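Local coordinates for DsbA-like disulfide oxidoreductase (Wolbachia endosymbiont of Drosophila melanogaster, PDB 6EEZ), which probably shuffles disulfide bonds in substrate proteins, acting as a thioredoxin-fold disulfide isomerase that works as a homotrimer, at residues A[85-90]-A[130-135]. Residues are numbered along the deposited sequence; the frame is centred on the assembly and turned at random.
Sequences ALAVYF and NDSIKD
Ala-87 and Ser-132 meet where two helical segments cross nearly at right angles, at 102° with axes 8.6 Å apart, and the CA atoms of Ala-87 and Ile-133 lie 5.3 Å from each other. With small Ala-87 and Ser-132 facing each other, this illustrates how small side chains let backbones approach. Ser-132 holds its OG anti to its own backbone N (chi1 -173°), which carries the hydroxyl across the interface to donate a hydrogen bond to the carbonyl oxygen of Ala-87, approached at a bend from the C=O direction. The modelled distance from Ser-132 OG to Ala-87 O, 2.4 Å, is very short, so its exact value is doubtful. Next to this polar link the methyl group of Ala-87 meets CG1 of Ile-133 end-on, CB to CG1 3.9 Å, with CG1 almost in line with the Ala-87 CA–CB bond. Phe-90 adds a marginal contact, CB to Ser-132 OG 4.3 Å, while its side chain leads away to touch Lys-139 and Met-143 of helix 137-154. Within the helical region inserted into the thioredoxin fold of DsbA-like proteins, a buried serine hydroxyl thus ties two helices through a main-chain carbonyl, a polar link beside an apolar methyl contact.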
loop_
_atom_site.group_PDB
_atom_site.type_symbol
_atom_site.label_atom_id
_atom_site.label_comp_id
_atom_site.label_asym_id
_atom_site.label_seq_id
_atom_site.Cartn_x
_atom_site.Cartn_y
_atom_site.Cartn_z
ATOM N N ALA A 85 -6.936 6.368 5.694
ATOM C CA ALA A 85 -6.989 4.996 5.209
ATOM C C ALA A 85 -6.828 4.006 6.350
ATOM O O ALA A 85 -7.620 3.076 6.498
ATOM C CB ALA A 85 -5.924 4.761 4.163
ATOM N N LEU A 86 -5.809 4.195 7.173
ATOM C CA LEU A 86 -5.613 3.268 8.273
ATOM C C LEU A 86 -6.699 3.452 9.341
ATOM O O LEU A 86 -7.008 2.513 10.060
ATOM C CB LEU A 86 -4.223 3.431 8.875
ATOM C CG LEU A 86 -3.101 2.915 7.977
ATOM C CD1 LEU A 86 -1.722 3.228 8.560
ATOM C CD2 LEU A 86 -3.258 1.422 7.792
ATOM N N ALA A 87 -7.296 4.639 9.433
ATOM C CA ALA A 87 -8.342 4.863 10.426
ATOM C C ALA A 87 -9.576 4.028 10.074
ATOM O O ALA A 87 -10.301 3.562 10.954
ATOM C CB ALA A 87 -8.699 6.323 10.518
ATOM N N VAL A 88 -9.784 3.842 8.776
ATOM C CA VAL A 88 -10.811 2.951 8.259
ATOM C C VAL A 88 -10.455 1.479 8.517
ATOM O O VAL A 88 -11.291 0.684 8.945
ATOM C CB VAL A 88 -11.012 3.192 6.741
ATOM C CG1 VAL A 88 -11.814 2.066 6.090
ATOM C CG2 VAL A 88 -11.676 4.535 6.516
ATOM N N TYR A 89 -9.212 1.119 8.234
ATOM C CA TYR A 89 -8.727 -0.239 8.443
ATOM C C TYR A 89 -9.038 -0.764 9.838
ATOM O O TYR A 89 -9.502 -1.890 10.005
ATOM C CB TYR A 89 -7.219 -0.285 8.200
ATOM C CG TYR A 89 -6.547 -1.576 8.580
ATOM C CD1 TYR A 89 -6.664 -2.705 7.783
ATOM C CD2 TYR A 89 -5.759 -1.654 9.719
ATOM C CE1 TYR A 89 -6.026 -3.887 8.114
ATOM C CE2 TYR A 89 -5.110 -2.835 10.065
ATOM C CZ TYR A 89 -5.246 -3.950 9.258
ATOM O OH TYR A 89 -4.609 -5.122 9.612
ATOM N N PHE A 90 -8.777 0.057 10.841
ATOM C CA PHE A 90 -8.943 -0.384 12.204
ATOM C C PHE A 90 -10.401 -0.450 12.632
ATOM O O PHE A 90 -10.724 -1.172 13.573
ATOM C CB PHE A 90 -8.145 0.522 13.131
ATOM C CG PHE A 90 -6.676 0.221 13.119
ATOM C CD1 PHE A 90 -6.190 -0.951 13.699
ATOM C CD2 PHE A 90 -5.787 1.080 12.507
ATOM C CE1 PHE A 90 -4.830 -1.246 13.681
ATOM C CE2 PHE A 90 -4.411 0.796 12.488
ATOM C CZ PHE A 90 -3.938 -0.367 13.070
ATOM N N ASN A 130 -14.233 9.556 13.038
ATOM C CA ASN A 130 -13.519 10.512 13.877
ATOM C C ASN A 130 -12.944 9.839 15.123
ATOM O O ASN A 130 -11.827 10.153 15.535
ATOM C CB ASN A 130 -14.427 11.679 14.275
ATOM C CG ASN A 130 -14.725 12.618 13.111
ATOM O OD1 ASN A 130 -14.037 12.597 12.096
ATOM N ND2 ASN A 130 -15.751 13.452 13.263
ATOM N N ASP A 131 -13.686 8.904 15.711
ATOM C CA ASP A 131 -13.215 8.216 16.912
ATOM C C ASP A 131 -12.030 7.306 16.575
ATOM O O ASP A 131 -11.159 7.068 17.413
ATOM C CB ASP A 131 -14.331 7.391 17.560
ATOM C CG ASP A 131 -15.530 8.247 18.024
ATOM O OD1 ASP A 131 -15.337 9.357 18.572
ATOM O OD2 ASP A 131 -16.677 7.786 17.845
ATOM N N SER A 132 -11.992 6.798 15.348
ATOM C CA SER A 132 -10.911 5.903 14.931
ATOM C C SER A 132 -9.597 6.677 14.765
ATOM O O SER A 132 -8.536 6.222 15.202
ATOM C CB SER A 132 -11.285 5.188 13.629
ATOM O OG SER A 132 -10.339 4.192 13.272
ATOM N N ILE A 133 -9.683 7.845 14.131
ATOM C CA ILE A 133 -8.540 8.731 13.976
ATOM C C ILE A 133 -7.874 8.978 15.326
ATOM O O ILE A 133 -6.660 8.838 15.469
ATOM C CB ILE A 133 -8.961 10.090 13.343
ATOM C CG1 ILE A 133 -9.257 9.909 11.849
ATOM C CG2 ILE A 133 -7.869 11.158 13.536
ATOM C CD1 ILE A 133 -9.760 11.152 11.168
ATOM N N LYS A 134 -8.682 9.332 16.318
ATOM C CA LYS A 134 -8.154 9.796 17.590
ATOM C C LYS A 134 -7.691 8.630 18.450
ATOM O O LYS A 134 -6.595 8.661 19.008
ATOM C CB LYS A 134 -9.208 10.618 18.340
ATOM C CG LYS A 134 -9.809 11.768 17.532
ATOM C CD LYS A 134 -8.797 12.864 17.232
ATOM C CE LYS A 134 -9.336 13.811 16.173
ATOM N NZ LYS A 134 -10.658 14.386 16.557
ATOM N N ASP A 135 -8.527 7.604 18.558
ATOM C CA ASP A 135 -8.229 6.471 19.423
ATOM C C ASP A 135 -6.972 5.734 18.980
ATOM O O ASP A 135 -6.187 5.296 19.822
ATOM C CB ASP A 135 -9.390 5.476 19.453
ATOM C CG ASP A 135 -10.611 6.010 20.168
ATOM O OD1 ASP A 135 -10.523 7.095 20.777
ATOM O OD2 ASP A 135 -11.660 5.329 20.131
#